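Local coordinates for protein single-stranded-DNA-specific exonuclease RecJ (Thermus thermophilus, PDB 2ZXP) that degrades single-stranded DNA exonucleolytically in the 5' to 3' direction, using divalent metal ions such as magnesium or manganese, at residues 76-81 / 132-137; 82-87 / 186-191. All coordinates share one frame; numbering follows the deposited sequence.

Both contacts lie in the DHH domain, and their segments alternate along the chain. Strand 74-78 leads through residues 79-82 into helix 83-98, so the first halves of contacts 1 and 2 are consecutive. Contact 1 closes when the chain, having run through that helix and strand 102-106, returns with strand 131-134 beside strand 74-78. Contact 2 closes later, after strands 154-158 and 171-173, when helix 187-201 begins next to the start of helix 83-98. The two loops therefore cross instead of nesting. Contact 1 joins neighbouring strands of the parallel sheet, contact 2 joins two helix N termini, and both converge on the same pair of manganese ions.

Contact 1 (76-81 / 132-137); sequences RVHGDY and FLTVDC. With MN (manganese (II) ion), chain C; MN (manganese (II) ion), chain B.
The ring of H78 has the sulfur of C137 at its edge, SG lying 3.5 Å from CD2, while the F132 ring approaches it obliquely, the planes 45° apart and the centroids 5.3 Å from each other. The edge of the F132 ring meets CD of R76, 3.7 Å from CE1. With CG anti to the backbone N in both R76 and F132 (chi1 -169° in the latter), the aliphatic part of the arginine reaches this edge. R76, H78 and F132 lie on one face of two neighbouring strands in the parallel sheet of the DHH domain; strand 102-106 flanks 76-78 and strand 154-158 flanks 132-134. R76 O accepts from L133 N at 2.8 Å, and H78 N donates to L133 O. On the other face V77 CG1 packs against V135 CG2 at 3.8 Å, both side chains touching helix 83-98.

Beyond the strands the chains carry metal ligands, as expected at the C-terminal edge of a parallel sheet. D80 begins the DxD pair completed by D82, and D136 bridges the two manganese ions, with H161 NE2 also hydrogen-bonded to its OD2. The carboxylates of D80 and D136 are turned 39° from each other, and the shared manganese probably offsets the repulsion between them: it is held by D80 OD1 at 2.2 Å and by D136 OD1 at 1.9 Å, while D136 OD2 binds the second at 2.1 Å.

Contact 2 (82-87 / 186-191); sequences DADGLT and TGAGVA. With MN (manganese (II) ion), chain C; MN (manganese (II) ion), chain B.
D84 reaches from the first turn of helix 83-98 to the start of helix 187-201, and its carboxylate makes all three hydrogen bonds of this contact. Its CG stands anti to the backbone N (chi1 -167°), which carries the two oxygens across to the other helix. OD1 is gripped twice: T186 OG1 donates to it at 2.8 Å and A188 N at 2.8 Å, the latter nearly straight at 166°. The two donors come from opposite faces of the carboxylate plane, which should limit rotation of the group. OD2 takes a weak bond from G187 N and binds a manganese ion at 2.4 Å. T186 occupies the N-cap position, and its hydroxyl, lying between the backbone N and the carbonyl carbon, is directed at D84.

Second in the DxD pair, D82 is the N-cap of helix 83-98. One of its oxygens does two jobs: OD2 accepts from G85 N and also binds the other manganese, and OD1 binds the same ion, so the carboxylate is bidentate. T87 turns its hydroxyl back onto its own helix, OG1 donating to A83 O at 2.9 Å, and the same hydroxyl oxygen lies 3.3 Å from A188 CB.

The two helix segments run nearly parallel, 19° apart, their axes approaching to 8.1 Å. Helix 211-220 touches A83, T87 and T186, helix 261-277 touches D82 and L86, and helix 281-289 touches L86 and T87; the loops following strands 74-78 and 131-134 bring D80 and D136 to the same metal centre.

Contact 1 (76-81 / 132-137)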
loop_
_atom_site.group_PDB
_atom_site.type_symbol
_atom_site.label_atom_id
_atom_site.label_comp_id
_atom_site.label_asym_id
_atom_site.label_seq_id
_atom_site.Cartn_x
_atom_site.Cartn_y
_atom_site.Cartn_z
ATOM N N ARG A 76 -32.974 0.025 13.397
ATOM C CA ARG A 76 -31.824 -0.021 14.291
ATOM C C ARG A 76 -30.587 -0.320 13.448
ATOM O O ARG A 76 -30.554 -1.314 12.718
ATOM C CB ARG A 76 -31.999 -1.107 15.355
ATOM C CG ARG A 76 -30.725 -1.383 16.142
ATOM C CD ARG A 76 -30.928 -2.306 17.322
ATOM N NE ARG A 76 -31.579 -1.615 18.428
ATOM C CZ ARG A 76 -31.247 -1.793 19.705
ATOM N NH1 ARG A 76 -30.270 -2.644 20.015
ATOM N NH2 ARG A 76 -31.870 -1.115 20.676
ATOM N N VAL A 77 -29.585 0.553 13.528
ATOM C CA VAL A 77 -28.353 0.354 12.768
ATOM C C VAL A 77 -27.296 -0.211 13.711
ATOM O O VAL A 77 -26.870 0.435 14.674
ATOM C CB VAL A 77 -27.857 1.670 12.145
ATOM C CG1 VAL A 77 -26.479 1.479 11.522
ATOM C CG2 VAL A 77 -28.834 2.133 11.086
ATOM N N HIS A 78 -26.907 -1.442 13.413
ATOM C CA HIS A 78 -25.925 -2.211 14.179
ATOM C C HIS A 78 -24.633 -2.183 13.360
ATOM O O HIS A 78 -24.533 -2.864 12.342
ATOM C CB HIS A 78 -26.445 -3.643 14.317
ATOM C CG HIS A 78 -25.538 -4.569 15.072
ATOM N ND1 HIS A 78 -25.746 -4.907 16.397
ATOM C CD2 HIS A 78 -24.449 -5.271 14.672
ATOM C CE1 HIS A 78 -24.826 -5.778 16.776
ATOM N NE2 HIS A 78 -24.027 -6.015 15.748
ATOM N N GLY A 79 -23.660 -1.385 13.785
ATOM C CA GLY A 79 -22.420 -1.309 13.042
ATOM C C GLY A 79 -21.261 -1.864 13.830
ATOM O O GLY A 79 -21.426 -2.266 14.971
ATOM N N ASP A 80 -20.080 -1.916 13.225
ATOM C CA ASP A 80 -18.917 -2.421 13.944
ATOM C C ASP A 80 -18.353 -1.256 14.763
ATOM O O ASP A 80 -18.808 -0.126 14.621
ATOM C CB ASP A 80 -17.860 -2.947 12.980
ATOM C CG ASP A 80 -16.745 -3.665 13.704
ATOM O OD1 ASP A 80 -15.725 -3.985 13.068
ATOM O OD2 ASP A 80 -16.892 -3.915 14.919
ATOM N N TYR A 81 -17.365 -1.518 15.607
ATOM C CA TYR A 81 -16.830 -0.465 16.437
ATOM C C TYR A 81 -15.539 0.202 15.951
ATOM O O TYR A 81 -15.064 1.147 16.593
ATOM C CB TYR A 81 -16.661 -0.973 17.875
ATOM C CG TYR A 81 -16.078 -2.368 17.949
ATOM C CD1 TYR A 81 -14.867 -2.672 17.318
ATOM C CD2 TYR A 81 -16.781 -3.411 18.579
ATOM C CE1 TYR A 81 -14.379 -3.976 17.296
ATOM C CE2 TYR A 81 -16.293 -4.723 18.567
ATOM C CZ TYR A 81 -15.098 -4.992 17.917
ATOM O OH TYR A 81 -14.641 -6.282 17.839
ATOM N N PHE A 132 -33.632 -4.249 11.091
ATOM C CA PHE A 132 -32.327 -4.341 11.721
ATOM C C PHE A 132 -31.265 -4.229 10.622
ATOM O O PHE A 132 -31.242 -5.030 9.694
ATOM C CB PHE A 132 -32.248 -5.696 12.433
ATOM C CG PHE A 132 -31.074 -5.842 13.358
ATOM C CD1 PHE A 132 -30.999 -5.102 14.537
ATOM C CD2 PHE A 132 -30.061 -6.777 13.084
ATOM C CE1 PHE A 132 -29.930 -5.297 15.436
ATOM C CE2 PHE A 132 -28.995 -6.979 13.977
ATOM C CZ PHE A 132 -28.931 -6.238 15.153
ATOM N N LEU A 133 -30.394 -3.237 10.721
ATOM C CA LEU A 133 -29.356 -3.015 9.708
ATOM C C LEU A 133 -27.971 -3.187 10.297
ATOM O O LEU A 133 -27.567 -2.405 11.155
ATOM C CB LEU A 133 -29.442 -1.587 9.148
ATOM C CG LEU A 133 -30.190 -1.274 7.855
ATOM C CD1 LEU A 133 -30.525 0.204 7.802
ATOM C CD2 LEU A 133 -29.323 -1.660 6.676
ATOM N N THR A 134 -27.245 -4.199 9.833
ATOM C CA THR A 134 -25.892 -4.426 10.329
ATOM C C THR A 134 -24.944 -3.759 9.366
ATOM O O THR A 134 -25.117 -3.875 8.160
ATOM C CB THR A 134 -25.527 -5.915 10.364
ATOM O OG1 THR A 134 -25.615 -6.458 9.033
ATOM C CG2 THR A 134 -26.452 -6.658 11.314
ATOM N N VAL A 135 -23.945 -3.066 9.893
ATOM C CA VAL A 135 -22.977 -2.386 9.052
ATOM C C VAL A 135 -21.597 -2.954 9.353
ATOM O O VAL A 135 -21.226 -3.123 10.510
ATOM C CB VAL A 135 -22.976 -0.853 9.321
ATOM C CG1 VAL A 135 -21.917 -0.179 8.502
ATOM C CG2 VAL A 135 -24.324 -0.273 8.977
ATOM N N ASP A 136 -20.852 -3.257 8.300
ATOM C CA ASP A 136 -19.511 -3.798 8.434
ATOM C C ASP A 136 -19.500 -5.095 9.249
ATOM O O ASP A 136 -18.498 -5.421 9.883
ATOM C CB ASP A 136 -18.611 -2.758 9.100
ATOM C CG ASP A 136 -17.132 -3.118 9.028
ATOM O OD1 ASP A 136 -16.421 -2.835 10.003
ATOM O OD2 ASP A 136 -16.664 -3.658 8.002
ATOM N N CYS A 137 -20.609 -5.831 9.241
ATOM C CA CYS A 137 -20.687 -7.087 9.990
ATOM C C CYS A 137 -21.977 -7.853 9.721
ATOM O O CYS A 137 -22.822 -7.422 8.924
ATOM C CB CYS A 137 -20.554 -6.834 11.504
ATOM S SG CYS A 137 -22.036 -6.180 12.362
HETATM MN MN MN C . -14.913 -3.104 11.161
HETATM MN MN MN B . -14.706 -3.113 7.499
HETATM O O HOH W 1 -13.071 -2.991 9.417
#

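Contact 2 (82-87 / 186-191)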
loop_
_atom_site.group_PDB
_atom_site.type_symbol
_atom_site.label_atom_id
_atom_site.label_comp_id
_atom_site.label_asym_id
_atom_site.label_seq_id
_atom_site.Cartn_x
_atom_site.Cartn_y
_atom_site.Cartn_z
ATOM N N ASP A 82 -14.958 -0.272 14.847
ATOM C CA ASP A 82 -13.759 0.401 14.340
ATOM C C ASP A 82 -14.207 1.519 13.391
ATOM O O ASP A 82 -15.405 1.686 13.159
ATOM C CB ASP A 82 -12.785 -0.569 13.647
ATOM C CG ASP A 82 -13.404 -1.300 12.485
ATOM O OD1 ASP A 82 -12.677 -2.122 11.872
ATOM O OD2 ASP A 82 -14.604 -1.063 12.177
ATOM N N ALA A 83 -13.251 2.285 12.868
ATOM C CA ALA A 83 -13.543 3.428 12.004
ATOM C C ALA A 83 -14.533 3.131 10.872
ATOM O O ALA A 83 -15.479 3.891 10.677
ATOM C CB ALA A 83 -12.246 4.000 11.441
ATOM N N ASP A 84 -14.310 2.044 10.140
ATOM C CA ASP A 84 -15.198 1.649 9.063
ATOM C C ASP A 84 -16.644 1.391 9.570
ATOM O O ASP A 84 -17.606 1.875 8.976
ATOM C CB ASP A 84 -14.637 0.413 8.366
ATOM C CG ASP A 84 -15.329 0.123 7.048
ATOM O OD1 ASP A 84 -15.539 1.060 6.245
ATOM O OD2 ASP A 84 -15.668 -1.052 6.807
ATOM N N GLY A 85 -16.783 0.615 10.653
ATOM C CA GLY A 85 -18.086 0.350 11.234
ATOM C C GLY A 85 -18.744 1.651 11.731
ATOM O O GLY A 85 -19.922 1.884 11.438
ATOM N N LEU A 86 -18.006 2.507 12.448
ATOM C CA LEU A 86 -18.580 3.753 12.934
ATOM C C LEU A 86 -18.956 4.768 11.841
ATOM O O LEU A 86 -20.038 5.353 11.909
ATOM C CB LEU A 86 -17.656 4.424 13.950
ATOM C CG LEU A 86 -17.333 3.580 15.186
ATOM C CD1 LEU A 86 -16.536 4.377 16.188
ATOM C CD2 LEU A 86 -18.626 3.096 15.807
ATOM N N THR A 87 -18.080 5.001 10.849
ATOM C CA THR A 87 -18.428 5.934 9.799
ATOM C C THR A 87 -19.607 5.360 8.993
ATOM O O THR A 87 -20.499 6.093 8.587
ATOM C CB THR A 87 -17.218 6.233 8.866
ATOM O OG1 THR A 87 -16.709 5.007 8.332
ATOM C CG2 THR A 87 -16.128 6.995 9.648
ATOM N N THR A 186 -15.644 -1.110 1.335
ATOM C CA THR A 186 -15.651 -1.563 2.736
ATOM C C THR A 186 -17.053 -1.386 3.347
ATOM O O THR A 186 -18.014 -1.083 2.635
ATOM C CB THR A 186 -14.631 -0.762 3.603
ATOM O OG1 THR A 186 -14.961 0.637 3.586
ATOM C CG2 THR A 186 -13.229 -0.937 3.057
ATOM N N GLY A 187 -17.159 -1.568 4.663
ATOM C CA GLY A 187 -18.440 -1.405 5.345
ATOM C C GLY A 187 -19.027 -0.010 5.125
ATOM O O GLY A 187 -20.209 0.133 4.796
ATOM N N ALA A 188 -18.223 1.029 5.324
ATOM C CA ALA A 188 -18.709 2.388 5.103
ATOM C C ALA A 188 -18.994 2.586 3.602
ATOM O O ALA A 188 -19.917 3.305 3.227
ATOM C CB ALA A 188 -17.686 3.414 5.599
ATOM N N GLY A 189 -18.208 1.940 2.743
ATOM C CA GLY A 189 -18.454 2.062 1.309
ATOM C C GLY A 189 -19.826 1.476 0.952
ATOM O O GLY A 189 -20.600 2.048 0.158
ATOM N N VAL A 190 -20.135 0.324 1.547
ATOM C CA VAL A 190 -21.404 -0.328 1.292
ATOM C C VAL A 190 -22.530 0.495 1.927
ATOM O O VAL A 190 -23.601 0.637 1.323
ATOM C CB VAL A 190 -21.395 -1.787 1.819
ATOM C CG1 VAL A 190 -22.802 -2.384 1.800
ATOM C CG2 VAL A 190 -20.485 -2.620 0.935
ATOM N N ALA A 191 -22.285 1.037 3.121
ATOM C CA ALA A 191 -23.284 1.883 3.784
ATOM C C ALA A 191 -23.642 3.036 2.861
ATOM O O ALA A 191 -24.823 3.387 2.673
ATOM C CB ALA A 191 -22.725 2.430 5.068
HETATM MN MN MN C . -14.913 -3.104 11.161
HETATM MN MN MN B . -14.706 -3.113 7.499
HETATM O O HOH W 1 -13.071 -2.991 9.417
#